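Local coordinates for putative sugar ABC transporter, substrate-binding protein (Clostridium phytofermentans, PDB 4WZZ) that binds L-rhamnose in a cleft between two lobes and probably delivers it to an ABC sugar importer, at residues I59-K62 against Y68-K71; S141-T146 against I300-L305. One frame throughout, in Å; residues are numbered along the deposited sequence.

Contact 1 of 2, residues I59-K62 against Y68-K71; sequences IIVK and YNQK. With RAM (alpha-L-rhamnopyranose), chain B.
The first strand-loop-helix turn of the Periplasmic binding protein domain forms part of the L-rhamnose pocket, and V61 meets N69 across it. The backbones come nearest at these two residues. The CB atoms of V61 and N69 lie 3.9 Å apart, and the two side chains cross at a slant. CG2 of V61 also rests on CB of N69. CG1 of V61 reaches the helix backbone, 3.7 Å from O of N69. Next to it, CB of K62 packs on ND2 of N69 at 3.9 Å. ND2 of N69 donates to O of S63 in the loop. A water 2.8 Å from OD1 of N69 can donate to it, though it has other acceptors in reach. It also accepts N-H of K62 weakly, a loose link between the loop after strand 56-60 and helix 67-82; no direct hydrogen bond joins the two segments.

K62 leaves the contact for the sugar. Its chain is extended beyond CG (chi3 177°), which carries NZ to the rhamnose hydroxyls. NZ donates to O2 of the sugar at 2.9 Å and more weakly to O3 at 3.0 Å. N192 OD1 also takes a bond from NZ. Y68 gives a ring face to the same sugar. With CG of Y68 anti to the backbone N (chi1 169°), the ring lies beside the sugar. C5 of rhamnose stands 4.1 Å above the ring plane, over its centre, a CH-pi type of approach. OH of Y68 bonds to OD1 of D143 and NE1 of W297.

Strand 56-60, helix 67-82 and strand 86-90 form a beta-alpha-beta unit, and this contact lies at its first turn. V61 also touches E72 and S73 of helix 67-82, while P299 and L302 of helix 299-315 pack against Y68.

Contact 2 of 2, residues S141-T146 against I300-L305; sequences SLDSAT and IQLGNL. With RAM (alpha-L-rhamnopyranose), chain B.
D143 and L302 meet just behind the sugar site. CB of D143 lies 4.0 Å from CD2 of L302. This methyl is equally close to CA of D143, so it covers the root of the acid and not its carboxylate. From CB the side chain of D143 turns to the rhamnose. CG is anti to the backbone N (chi1 -178°), which directs the carboxylate into the cleft. Each oxygen accepts a different sugar hydroxyl: OD1 takes O4 at 2.7 Å, and OD2 takes O3 at 2.6 Å. The acid thus grips two neighbouring hydroxyls with both oxygens. NE2 of Q157 also bonds to OD1 and helps to fix the rotation of the carboxylate. OD2 lies close to E72 OE1, a like charge that may raise the proton affinity of one of the pair.

In this periplasmic binding protein fold, strand 138-142 belongs to the mostly parallel sheet of one lobe, and D143 follows its C-terminal end, where such folds commonly place ligand-binding loops. Helix 299-315 packs beside that end. L142 makes the second apolar touch. Its CD1 lies 4.4 Å from CG of L302, a side-chain touch, and 4.5 Å from CA of G303 on the helix backbone; both are loose. Beyond D143 the loop bends back, and N of T146 donates to OG of S141 at 3.2 Å with an N-H...O angle of 154°. L302 also packs on V155 of strand 154-156 and on E72 of helix 67-82.

Contact 1 and contact 2 have centres 9 Å apart. Both segments of contact 1 precede those of contact 2 in the sequence. Both contacts reach the same mixed sheet, where strand 114-117 lies between strands 56-60 and 138-142. Contact 1 stays within one beta-alpha-beta unit. Contact 2 joins a strand of that sheet to helix 299-315, far later in the sequence. They touch directly, through the polar end of Y68 and through CE of K62, which packs on CB of S144. K62, Y68 and D143 of one lobe meet the same L-rhamnose, and L302 of helix 299-315 lies behind Y68 and D143 as second shell.

Contact 1 of 2, residues I59-K62 against Y68-K71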
loop_
_atom_site.group_PDB
_atom_site.type_symbol
_atom_site.label_atom_id
_atom_site.label_comp_id
_atom_site.label_asym_id
_atom_site.label_seq_id
_atom_site.Cartn_x
_atom_site.Cartn_y
_atom_site.Cartn_z
ATOM N N ILE A 59 12.655 -9.279 3.953
ATOM C CA ILE A 59 11.510 -8.413 3.740
ATOM C C ILE A 59 10.487 -8.740 4.803
ATOM O O ILE A 59 10.156 -9.899 5.032
ATOM C CB ILE A 59 10.892 -8.536 2.323
ATOM C CG1 ILE A 59 9.696 -7.567 2.208
ATOM C CG2 ILE A 59 10.548 -9.994 2.005
ATOM C CD1 ILE A 59 9.201 -7.353 0.799
ATOM N N ILE A 60 10.030 -7.692 5.475
ATOM C CA ILE A 60 9.049 -7.807 6.531
ATOM C C ILE A 60 7.821 -7.064 6.066
ATOM O O ILE A 60 7.826 -5.836 5.982
ATOM C CB ILE A 60 9.562 -7.198 7.843
ATOM C CG1 ILE A 60 10.822 -7.939 8.290
ATOM C CG2 ILE A 60 8.492 -7.323 8.905
ATOM C CD1 ILE A 60 11.560 -7.272 9.463
ATOM N N VAL A 61 6.796 -7.803 5.670
ATOM C CA VAL A 61 5.591 -7.159 5.174
ATOM C C VAL A 61 4.731 -6.713 6.366
ATOM O O VAL A 61 5.104 -6.926 7.501
ATOM C CB VAL A 61 4.801 -8.095 4.231
ATOM C CG1 VAL A 61 5.629 -8.446 3.024
ATOM C CG2 VAL A 61 4.376 -9.358 4.946
ATOM N N LYS A 62 3.585 -6.088 6.115
ATOM C CA LYS A 62 2.754 -5.624 7.219
ATOM C C LYS A 62 2.208 -6.795 8.038
ATOM O O LYS A 62 2.178 -6.758 9.257
ATOM C CB LYS A 62 1.552 -4.840 6.700
ATOM C CG LYS A 62 1.761 -3.412 6.297
ATOM C CD LYS A 62 0.363 -2.746 6.156
ATOM C CE LYS A 62 0.460 -1.300 5.819
ATOM N NZ LYS A 62 -0.897 -0.725 5.616
ATOM N N TYR A 68 -2.113 -9.253 -0.992
ATOM C CA TYR A 68 -1.330 -8.138 -1.505
ATOM C C TYR A 68 0.103 -8.248 -0.980
ATOM O O TYR A 68 1.070 -8.085 -1.724
ATOM C CB TYR A 68 -1.965 -6.815 -1.090
ATOM C CG TYR A 68 -1.101 -5.616 -1.340
ATOM C CD1 TYR A 68 -0.093 -5.270 -0.452
ATOM C CD2 TYR A 68 -1.283 -4.816 -2.465
ATOM C CE1 TYR A 68 0.715 -4.160 -0.672
ATOM C CE2 TYR A 68 -0.462 -3.714 -2.696
ATOM C CZ TYR A 68 0.527 -3.395 -1.796
ATOM O OH TYR A 68 1.335 -2.296 -2.025
ATOM N N ASN A 69 0.236 -8.567 0.298
ATOM C CA ASN A 69 1.564 -8.666 0.903
ATOM C C ASN A 69 2.356 -9.844 0.345
ATOM O O ASN A 69 3.582 -9.790 0.223
ATOM C CB ASN A 69 1.466 -8.813 2.421
ATOM C CG ASN A 69 0.940 -7.559 3.107
ATOM O OD1 ASN A 69 0.979 -6.470 2.546
ATOM N ND2 ASN A 69 0.445 -7.710 4.320
ATOM N N GLN A 70 1.661 -10.927 0.031
ATOM C CA GLN A 70 2.332 -12.079 -0.567
ATOM C C GLN A 70 2.860 -11.781 -1.970
ATOM O O GLN A 70 3.921 -12.289 -2.370
ATOM C CB GLN A 70 1.377 -13.272 -0.561
ATOM C CG GLN A 70 1.119 -13.703 0.851
ATOM C CD GLN A 70 -0.084 -14.634 1.000
ATOM O OE1 GLN A 70 -0.217 -15.610 0.269
ATOM N NE2 GLN A 70 -0.953 -14.335 1.963
ATOM N N LYS A 71 2.128 -10.972 -2.731
ATOM C CA LYS A 71 2.570 -10.625 -4.080
ATOM C C LYS A 71 3.768 -9.687 -4.001
ATOM O O LYS A 71 4.694 -9.784 -4.803
ATOM C CB LYS A 71 1.423 -10.013 -4.892
ATOM C CG LYS A 71 0.349 -11.084 -5.226
ATOM C CD LYS A 71 -0.916 -10.510 -5.751
ATOM C CE LYS A 71 -2.078 -11.538 -5.705
ATOM N NZ LYS A 71 -1.716 -12.852 -6.318
HETATM C C1 RAM B . -3.316 -3.513 2.008
HETATM C C2 RAM B . -2.113 -3.063 2.827
HETATM C C3 RAM B . -1.067 -2.338 1.978
HETATM C C4 RAM B . -1.715 -1.277 1.096
HETATM C C5 RAM B . -2.880 -1.874 0.310
HETATM C C6 RAM B . -3.614 -0.818 -0.501
HETATM O O1 RAM B . -2.933 -4.563 1.190
HETATM O O2 RAM B . -2.621 -2.232 3.824
HETATM O O3 RAM B . -0.105 -1.795 2.878
HETATM O O4 RAM B . -0.750 -0.739 0.211
HETATM O O5 RAM B . -3.807 -2.479 1.172
HETATM O O HOH W 1 3.116 -4.802 3.051
#

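Contact 2 of 2, residues S141-T146 against I300-L305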
loop_
_atom_site.group_PDB
_atom_site.type_symbol
_atom_site.label_atom_id
_atom_site.label_comp_id
_atom_site.label_asym_id
_atom_site.label_seq_id
_atom_site.Cartn_x
_atom_site.Cartn_y
_atom_site.Cartn_z
ATOM N N SER A 141 12.530 0.942 3.313
ATOM C CA SER A 141 11.119 0.772 3.604
ATOM C C SER A 141 10.375 0.739 2.276
ATOM O O SER A 141 10.830 1.341 1.305
ATOM C CB SER A 141 10.667 1.922 4.508
ATOM O OG SER A 141 9.311 1.846 4.845
ATOM N N LEU A 142 9.252 0.011 2.234
ATOM C CA LEU A 142 8.385 -0.038 1.060
ATOM C C LEU A 142 6.929 -0.108 1.508
ATOM O O LEU A 142 6.641 -0.548 2.623
ATOM C CB LEU A 142 8.691 -1.224 0.128
ATOM C CG LEU A 142 8.183 -2.617 0.519
ATOM C CD1 LEU A 142 8.379 -3.615 -0.613
ATOM C CD2 LEU A 142 8.878 -3.112 1.775
ATOM N N ASP A 143 6.032 0.314 0.616
ATOM C CA ASP A 143 4.570 0.148 0.775
ATOM C C ASP A 143 4.009 1.085 1.835
ATOM O O ASP A 143 3.071 1.852 1.575
ATOM C CB ASP A 143 4.228 -1.311 1.099
ATOM C CG ASP A 143 2.742 -1.559 1.230
ATOM O OD1 ASP A 143 1.972 -1.099 0.362
ATOM O OD2 ASP A 143 2.369 -2.237 2.200
ATOM N N SER A 144 4.570 1.009 3.032
ATOM C CA SER A 144 4.155 1.848 4.149
ATOM C C SER A 144 5.420 2.302 4.882
ATOM O O SER A 144 6.221 1.482 5.342
ATOM C CB SER A 144 3.220 1.054 5.070
ATOM O OG SER A 144 2.804 1.818 6.193
ATOM N N ALA A 145 5.611 3.609 4.963
ATOM C CA ALA A 145 6.912 4.147 5.372
ATOM C C ALA A 145 7.160 4.079 6.879
ATOM O O ALA A 145 6.282 4.402 7.687
ATOM C CB ALA A 145 7.047 5.597 4.892
ATOM N N THR A 146 8.383 3.695 7.248
ATOM C CA THR A 146 8.898 4.008 8.567
ATOM C C THR A 146 9.258 5.478 8.511
ATOM O O THR A 146 9.325 6.064 7.432
ATOM C CB THR A 146 10.202 3.279 8.889
ATOM O OG1 THR A 146 11.186 3.636 7.907
ATOM C CG2 THR A 146 9.992 1.781 8.879
ATOM N N ILE A 300 3.747 -6.741 -7.236
ATOM C CA ILE A 300 4.905 -7.552 -7.573
ATOM C C ILE A 300 6.061 -6.640 -7.994
ATOM O O ILE A 300 7.197 -6.783 -7.546
ATOM C CB ILE A 300 4.587 -8.550 -8.694
ATOM C CG1 ILE A 300 3.425 -9.447 -8.274
ATOM C CG2 ILE A 300 5.811 -9.376 -9.023
ATOM C CD1 ILE A 300 2.919 -10.332 -9.368
ATOM N N GLN A 301 5.756 -5.674 -8.855
ATOM C CA GLN A 301 6.757 -4.716 -9.281
ATOM C C GLN A 301 7.199 -3.798 -8.146
ATOM O O GLN A 301 8.372 -3.380 -8.113
ATOM C CB GLN A 301 6.245 -3.903 -10.474
ATOM C CG GLN A 301 6.099 -4.759 -11.723
ATOM C CD GLN A 301 5.619 -3.990 -12.935
ATOM O OE1 GLN A 301 4.817 -3.079 -12.822
ATOM N NE2 GLN A 301 6.084 -4.388 -14.109
ATOM N N LEU A 302 6.303 -3.504 -7.198
ATOM C CA LEU A 302 6.696 -2.740 -6.017
ATOM C C LEU A 302 7.778 -3.543 -5.309
ATOM O O LEU A 302 8.825 -3.009 -4.913
ATOM C CB LEU A 302 5.521 -2.497 -5.081
ATOM C CG LEU A 302 5.883 -1.804 -3.765
ATOM C CD1 LEU A 302 6.477 -0.415 -4.031
ATOM C CD2 LEU A 302 4.688 -1.663 -2.820
ATOM N N GLY A 303 7.536 -4.841 -5.172
ATOM C CA GLY A 303 8.525 -5.715 -4.564
ATOM C C GLY A 303 9.796 -5.778 -5.383
ATOM O O GLY A 303 10.898 -5.738 -4.820
ATOM N N ASN A 304 9.650 -5.898 -6.709
ATOM C CA ASN A 304 10.810 -5.913 -7.605
ATOM C C ASN A 304 11.684 -4.683 -7.373
ATOM O O ASN A 304 12.900 -4.789 -7.237
ATOM C CB ASN A 304 10.420 -5.873 -9.088
ATOM C CG ASN A 304 9.670 -7.096 -9.588
ATOM O OD1 ASN A 304 9.028 -7.000 -10.636
ATOM N ND2 ASN A 304 9.769 -8.236 -8.910
ATOM N N LEU A 305 11.064 -3.504 -7.385
ATOM C CA LEU A 305 11.829 -2.252 -7.333
ATOM C C LEU A 305 12.506 -2.118 -5.981
ATOM O O LEU A 305 13.651 -1.682 -5.883
ATOM C CB LEU A 305 10.895 -1.061 -7.571
ATOM C CG LEU A 305 11.560 0.304 -7.451
ATOM C CD1 LEU A 305 12.697 0.439 -8.437
ATOM C CD2 LEU A 305 10.528 1.392 -7.665
HETATM C C1 RAM B . -3.316 -3.513 2.008
HETATM C C2 RAM B . -2.113 -3.063 2.827
HETATM C C3 RAM B . -1.067 -2.338 1.978
HETATM C C4 RAM B . -1.715 -1.277 1.096
HETATM C C5 RAM B . -2.880 -1.874 0.310
HETATM C C6 RAM B . -3.614 -0.818 -0.501
HETATM O O1 RAM B . -2.933 -4.563 1.190
HETATM O O2 RAM B . -2.621 -2.232 3.824
HETATM O O3 RAM B . -0.105 -1.795 2.878
HETATM O O4 RAM B . -0.750 -0.739 0.211
HETATM O O5 RAM B . -3.807 -2.479 1.172
#